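Local coordinates for protein 3-hydroxyadipyl-CoA dehydrogenase (Escherichia coli, PDB 3MOG) that oxidises (3S)-3-hydroxyadipyl-CoA to 3-oxoadipyl-CoA with NAD(+) as the electron acceptor, a step in the breakdown of phenylacetate, at residues C[50-55]-C[67-72]; C[352-357]-C[367-372]; C[380-383]-C[387-390]. One frame throughout, in Å; residues are numbered along the deposited sequence.

Overall arrangement
The three contacts follow one another along the chain and fall into two distant groups. Contact 1 pairs helices 38-57 and 63-71 in the N-terminal NAD-binding domain; its centre is about 55 Å from that of contact 2 and about 49 Å from that of contact 3, across the chain's centre. Contacts 2 and 3 have centres about 11 Å apart and share the second sheet, where strands 351-356 and 378-381 are parallel neighbours. Contact 2 lays helix 362-373 on that sheet, while contact 3 folds the chain back where strand 378-381 gives way to helix 390-406. The protein thus has separate Rossmann-type regions, the later one leading directly into C-terminal helices.

Contact 1 of 3, residues C[50-55]-C[67-72]; sequences ARLNSR and ERTLKR
L52 reaches T69 and L70 with CG set beside its backbone N and anti to its carbonyl carbon (chi1 -68°), and with CD1 anti to CA, an extended chain that carries this methyl across to the facing helix. L70 has a like first torsion (chi1 -58°). The two leucines come from opposed helices and slide past each other in opposite directions instead of meeting end on. The evidence for close packing is the methyl pair L52 CD1 and L70 CD2, 3.7 Å apart. The same CD1 also touches the methyl of T69, with L52 CD1 and T69 CG2 again 3.7 Å apart, and here the two side chains cross at about a right angle. One leucine methyl therefore sits against two successive residues of the shorter helix. In T69 the branches divide their work: CG2 takes the apolar neighbour, whereas OG1 is hydrogen-bonded to T65 O one helical turn earlier, which satisfies the hydroxyl and fixes the rotation of the side chain. The exposed N53 borders L70 at the edge of the contact.

The buried surface is modest, 139 Å² over both sides; the axes of the two segments approach to 10.7 Å, and L52, L70 and T69 carry most of the contact. Segments 50-55 and 67-71 run at 171°, nearly antiparallel, where helices 38-57 and 63-71 pack as a helical hairpin. Helix 15-26 joins them as a third element, its E22 meeting L52 and its A25 and S26 meeting T69, while E22 also makes a salt bridge with R51. Along the chain the hairpin spans the route from strand 31-34 to its parallel neighbour 73-76, the outermost strand at that side of the NAD-binding sheet.

Contact 2 of 3, residues C[352-357]-C[367-372]; sequences VTIAAA and KAIYYL
I354 meets I369 and L372 without any flat group between them: no ring or amide side chain of segments 352-357 and 367-372 takes part, the rings of Y370 and Y371 do not reach the strand segment, and branched aliphatic chains make the whole interface. I354 is the central piece. Its CG1 lies between the backbone N and the carbonyl carbon (chi1 72°), a setting that sends its two branches to different partners. Through CG1 the chain runs on to CD1, which lies 3.7 Å from I369 CG1, the two isoleucines crossing at about a right angle. The other branch goes to the leucine one turn further along the helix: I354 CG2 is 3.7 Å from L372 CD1, and these side chains pass alongside one another in opposite directions. V352 adds a looser touch from the same face of the strand, with V352 CG1 at 4.5 Å from L372 CD1. L372 CD1 is thus approached by two strand residues, spaced two apart as a β-strand requires for side chains on one face.

All four touching residues are buried. V342 and V379, from the strands flanking 351-356, also touch I354, and V379 reaches L372 as well, so the helix rests on the sheet face rather than on a single strand. The axes of strand segment 352-356 and helix segment 367-372 come within 10.7 Å and run at 166°, nearly antiparallel. Because strand 378-381 then returns parallel to 351-356 as its neighbour, the arrangement is a β-α-β crossover, the unit from which Rossmann-like domains are built and consistent with the reduced Rossmann fold assigned to this region.

Contact 3 of 3, residues C[380-383]-C[387-390]; sequences LQIA and GMLI
L389, which meets I382 across this contact, shares one acceptor with the next residue: the backbone N-H groups of L389 and I390 both bond to D345 OD1, a carboxylate oxygen at the end of strand 341-345. This double grip lies at the start of helix 390-406, with L389 at its N-cap position, and would hold the turn by which the chain leaves the Rossmann-like sheet for the C-terminal helices. L389 O is in turn hydrogen-bonded to T393 OG1, within the first turn of that helix.

The contact itself is apolar and centres on one methyl. I382, whose backbone is hydrogen-bonded to I354 of the neighbouring strand, places CG1 between its backbone N and carbonyl carbon (chi1 65°), pointing CD1 at the returning chain. There I382 and L389 reach toward each other tip to tip, with I382 CD1 3.8 Å from L389 CG. M388 arrives obliquely along a chain bent at both chi2 and chi3, and this bend folds its terminal methyl back over I382, so that M388 CE lies 3.7 Å from I382 CD1. The methyl also rests against the backbone of strand 351-356 at I354, and V215 of helix 213-223 touches I382. With an alanine in place of M388, the bent arm would be gone, and I382 would probably face a gap between its side chain and the backbone of strand 351-356. Near the solvent-exposed A383, the sulfur passes loosely by the backbone, with M388 SD 3.9 Å from A383 O.

Contact 1 of 3, residues C[50-55]-C[67-72]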
# COMPACT_ATOMS: atom_id res chain seq x y z
N ALA C 50 -7.18 8.89 48.16
CA ALA C 50 -5.85 8.40 48.52
C ALA C 50 -4.70 9.18 47.91
O ALA C 50 -3.69 9.43 48.58
CB ALA C 50 -5.71 6.94 48.16
N ARG C 51 -4.84 9.56 46.64
CA ARG C 51 -3.79 10.30 45.94
C ARG C 51 -3.68 11.74 46.42
O ARG C 51 -2.57 12.24 46.63
CB ARG C 51 -3.97 10.23 44.43
CG ARG C 51 -3.82 8.83 43.85
CD ARG C 51 -3.72 8.84 42.34
NE ARG C 51 -4.79 9.60 41.69
CZ ARG C 51 -5.93 9.09 41.24
NH1 ARG C 51 -6.19 7.79 41.39
NH2 ARG C 51 -6.82 9.88 40.65
N LEU C 52 -4.82 12.41 46.60
CA LEU C 52 -4.85 13.78 47.10
C LEU C 52 -4.41 13.92 48.56
O LEU C 52 -3.76 14.91 48.92
CB LEU C 52 -6.24 14.40 46.93
CG LEU C 52 -6.76 14.66 45.52
CD1 LEU C 52 -8.14 15.22 45.66
CD2 LEU C 52 -5.87 15.62 44.73
N ASN C 53 -4.75 12.93 49.38
CA ASN C 53 -4.37 12.93 50.79
C ASN C 53 -2.87 12.77 51.00
O ASN C 53 -2.30 13.37 51.92
CB ASN C 53 -5.15 11.89 51.59
CG ASN C 53 -6.45 12.45 52.14
OD1 ASN C 53 -7.54 12.05 51.73
ND2 ASN C 53 -6.35 13.40 53.08
N SER C 54 -2.24 11.99 50.12
CA SER C 54 -0.79 11.83 50.17
C SER C 54 -0.07 13.10 49.70
O SER C 54 1.05 13.37 50.15
CB SER C 54 -0.33 10.60 49.38
OG SER C 54 -0.15 10.91 48.01
N ARG C 55 -0.70 13.88 48.83
CA ARG C 55 -0.15 15.19 48.42
C ARG C 55 -0.19 16.23 49.56
O ARG C 55 0.70 17.08 49.65
CB ARG C 55 -0.85 15.74 47.17
CG ARG C 55 -0.68 14.86 45.94
CD ARG C 55 -0.61 15.64 44.64
NE ARG C 55 -1.88 16.27 44.26
CZ ARG C 55 -2.04 17.59 44.11
NH1 ARG C 55 -1.03 18.42 44.32
NH2 ARG C 55 -3.23 18.08 43.75
N GLU C 67 -9.92 18.91 50.81
CA GLU C 67 -11.26 18.56 51.29
C GLU C 67 -12.37 19.12 50.42
O GLU C 67 -13.38 18.46 50.19
CB GLU C 67 -11.45 18.95 52.77
CG GLU C 67 -12.61 18.19 53.46
CD GLU C 67 -12.69 16.71 53.05
OE1 GLU C 67 -11.79 15.92 53.43
OE2 GLU C 67 -13.66 16.34 52.34
N ARG C 68 -12.17 20.33 49.90
CA ARG C 68 -13.14 20.94 48.98
C ARG C 68 -13.23 20.20 47.63
O ARG C 68 -14.32 20.10 47.05
CB ARG C 68 -12.82 22.42 48.74
CG ARG C 68 -13.08 23.33 49.92
CD ARG C 68 -13.78 24.55 49.41
NE ARG C 68 -13.09 25.77 49.79
CZ ARG C 68 -13.47 26.99 49.42
NH1 ARG C 68 -14.53 27.16 48.64
NH2 ARG C 68 -12.77 28.04 49.82
N THR C 69 -12.09 19.70 47.15
CA THR C 69 -12.05 18.84 45.96
C THR C 69 -12.88 17.57 46.14
O THR C 69 -13.74 17.29 45.31
CB THR C 69 -10.60 18.46 45.59
OG1 THR C 69 -9.84 19.66 45.38
CG2 THR C 69 -10.56 17.60 44.30
N LEU C 70 -12.64 16.85 47.23
CA LEU C 70 -13.33 15.57 47.50
C LEU C 70 -14.84 15.70 47.62
O LEU C 70 -15.59 14.83 47.16
CB LEU C 70 -12.77 14.89 48.74
CG LEU C 70 -11.27 14.63 48.61
CD1 LEU C 70 -10.68 14.12 49.91
CD2 LEU C 70 -10.99 13.68 47.45
N LYS C 71 -15.28 16.81 48.22
CA LYS C 71 -16.69 17.13 48.37
C LYS C 71 -17.39 17.39 47.03
O LYS C 71 -18.60 17.21 46.91
CB LYS C 71 -16.84 18.34 49.30
CG LYS C 71 -18.08 18.35 50.17
CD LYS C 71 -17.81 19.06 51.51
CE LYS C 71 -17.13 18.13 52.53
NZ LYS C 71 -16.41 18.86 53.62
N ARG C 72 -16.64 17.82 46.02
CA ARG C 72 -17.23 18.13 44.71
C ARG C 72 -17.39 16.90 43.82
O ARG C 72 -18.03 16.96 42.78
CB ARG C 72 -16.45 19.26 44.01
CG ARG C 72 -16.68 20.63 44.66
CD ARG C 72 -15.95 21.78 43.98
NE ARG C 72 -14.51 21.77 44.24
CZ ARG C 72 -13.83 22.75 44.84
NH1 ARG C 72 -14.45 23.85 45.27
NH2 ARG C 72 -12.52 22.64 45.00

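Contact 2 of 3, residues C[352-357]-C[367-372]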
# COMPACT_ATOMS: atom_id res chain seq x y z
N VAL C 352 27.61 9.64 21.38
CA VAL C 352 27.84 9.83 19.96
C VAL C 352 27.94 8.43 19.31
O VAL C 352 28.62 7.55 19.86
CB VAL C 352 29.16 10.63 19.79
CG1 VAL C 352 29.90 10.27 18.53
CG2 VAL C 352 28.91 12.12 19.87
N THR C 353 27.25 8.19 18.19
CA THR C 353 27.52 6.94 17.44
C THR C 353 28.38 7.16 16.20
O THR C 353 28.36 8.24 15.59
CB THR C 353 26.26 6.04 17.15
OG1 THR C 353 25.45 6.59 16.12
CG2 THR C 353 25.43 5.82 18.39
N ILE C 354 29.16 6.14 15.85
CA ILE C 354 30.08 6.21 14.71
C ILE C 354 30.06 4.91 13.92
O ILE C 354 29.66 3.87 14.43
CB ILE C 354 31.57 6.52 15.12
CG1 ILE C 354 32.22 5.32 15.82
CG2 ILE C 354 31.67 7.80 15.98
CD1 ILE C 354 33.72 5.28 15.69
N ALA C 355 30.46 4.99 12.65
CA ALA C 355 30.63 3.79 11.85
C ALA C 355 31.84 4.01 11.00
O ALA C 355 32.02 5.09 10.43
CB ALA C 355 29.40 3.51 10.98
N ALA C 356 32.69 2.99 10.95
CA ALA C 356 33.88 3.00 10.13
C ALA C 356 33.56 2.30 8.82
O ALA C 356 32.82 1.32 8.82
CB ALA C 356 34.99 2.25 10.82
N ALA C 357 34.09 2.82 7.72
CA ALA C 357 34.04 2.08 6.47
C ALA C 357 34.83 0.78 6.65
O ALA C 357 35.90 0.78 7.25
CB ALA C 357 34.61 2.90 5.35
N LYS C 367 42.35 6.71 15.32
CA LYS C 367 42.62 8.17 15.30
C LYS C 367 41.35 9.01 15.51
O LYS C 367 41.35 9.96 16.32
CB LYS C 367 43.31 8.60 14.00
CG LYS C 367 44.77 8.22 13.90
CD LYS C 367 45.33 8.60 12.53
CE LYS C 367 46.80 8.21 12.40
NZ LYS C 367 47.40 8.74 11.13
N ALA C 368 40.28 8.65 14.79
CA ALA C 368 38.99 9.32 14.90
C ALA C 368 38.33 9.10 16.26
O ALA C 368 37.75 10.02 16.82
CB ALA C 368 38.07 8.89 13.77
N ILE C 369 38.43 7.87 16.78
CA ILE C 369 37.86 7.55 18.10
C ILE C 369 38.57 8.36 19.19
O ILE C 369 37.91 8.92 20.08
CB ILE C 369 37.91 6.02 18.42
CG1 ILE C 369 37.03 5.23 17.44
CG2 ILE C 369 37.47 5.72 19.87
CD1 ILE C 369 37.16 3.71 17.53
N TYR C 370 39.90 8.42 19.10
CA TYR C 370 40.72 9.18 20.04
C TYR C 370 40.30 10.65 20.06
O TYR C 370 40.00 11.20 21.12
CB TYR C 370 42.23 9.06 19.72
CG TYR C 370 43.12 9.93 20.62
CD1 TYR C 370 43.50 9.50 21.90
CD2 TYR C 370 43.54 11.19 20.20
CE1 TYR C 370 44.29 10.30 22.73
CE2 TYR C 370 44.33 12.01 21.02
CZ TYR C 370 44.70 11.55 22.28
OH TYR C 370 45.47 12.36 23.09
N TYR C 371 40.29 11.27 18.88
CA TYR C 371 39.90 12.67 18.73
C TYR C 371 38.58 13.00 19.43
O TYR C 371 38.47 14.03 20.10
CB TYR C 371 39.81 13.06 17.25
CG TYR C 371 39.21 14.43 17.03
CD1 TYR C 371 37.91 14.57 16.51
CD2 TYR C 371 39.92 15.58 17.36
CE1 TYR C 371 37.35 15.83 16.31
CE2 TYR C 371 39.37 16.84 17.17
CZ TYR C 371 38.09 16.96 16.64
OH TYR C 371 37.55 18.21 16.46
N LEU C 372 37.60 12.11 19.26
CA LEU C 372 36.27 12.31 19.81
C LEU C 372 36.25 12.21 21.33
O LEU C 372 35.62 13.04 22.00
CB LEU C 372 35.28 11.31 19.20
CG LEU C 372 34.92 11.53 17.73
CD1 LEU C 372 34.14 10.35 17.18
CD2 LEU C 372 34.14 12.82 17.57

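Contact 3 of 3, residues C[380-383]-C[387-390]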
# COMPACT_ATOMS: atom_id res chain seq x y z
N LEU C 380 30.13 5.27 20.77
CA LEU C 380 29.55 3.93 20.54
C LEU C 380 29.66 3.55 19.08
O LEU C 380 29.30 4.34 18.21
CB LEU C 380 28.08 3.89 20.95
CG LEU C 380 27.73 4.08 22.42
CD1 LEU C 380 26.26 4.31 22.57
CD2 LEU C 380 28.15 2.88 23.25
N GLN C 381 30.16 2.35 18.80
CA GLN C 381 30.34 1.92 17.41
C GLN C 381 29.21 1.02 16.94
O GLN C 381 28.89 0.02 17.60
CB GLN C 381 31.69 1.24 17.22
CG GLN C 381 32.10 1.13 15.77
CD GLN C 381 33.53 0.66 15.56
OE1 GLN C 381 34.31 0.50 16.51
NE2 GLN C 381 33.89 0.45 14.30
N ILE C 382 28.61 1.36 15.79
CA ILE C 382 27.48 0.60 15.24
C ILE C 382 27.73 0.22 13.78
O ILE C 382 28.79 0.53 13.24
CB ILE C 382 26.14 1.37 15.39
CG1 ILE C 382 26.15 2.65 14.56
CG2 ILE C 382 25.87 1.71 16.86
CD1 ILE C 382 24.81 3.44 14.60
N ALA C 383 26.77 -0.45 13.13
CA ALA C 383 26.93 -0.77 11.71
C ALA C 383 26.87 0.49 10.83
O ALA C 383 26.38 1.54 11.25
CB ALA C 383 25.91 -1.80 11.27
N GLY C 387 22.21 7.33 7.40
CA GLY C 387 21.53 8.26 8.28
C GLY C 387 21.70 7.94 9.76
O GLY C 387 21.30 8.73 10.61
N MET C 388 22.29 6.78 10.04
CA MET C 388 22.55 6.29 11.40
C MET C 388 21.28 6.26 12.26
O MET C 388 20.28 5.67 11.84
CB MET C 388 23.73 7.03 12.05
CG MET C 388 25.03 6.97 11.23
SD MET C 388 25.84 5.37 11.29
CE MET C 388 26.92 5.74 12.65
N LEU C 389 21.29 6.93 13.42
CA LEU C 389 20.21 6.74 14.39
C LEU C 389 19.50 8.02 14.77
O LEU C 389 18.29 8.17 14.54
CB LEU C 389 20.73 6.04 15.66
CG LEU C 389 21.27 4.62 15.52
CD1 LEU C 389 21.72 4.07 16.87
CD2 LEU C 389 20.22 3.67 14.88
N ILE C 390 20.25 8.93 15.36
CA ILE C 390 19.74 10.17 15.88
C ILE C 390 19.23 11.01 14.73
O ILE C 390 18.06 11.39 14.73
CB ILE C 390 20.86 10.93 16.65
CG1 ILE C 390 21.19 10.22 17.96
CG2 ILE C 390 20.49 12.39 16.88
CD1 ILE C 390 22.54 10.66 18.59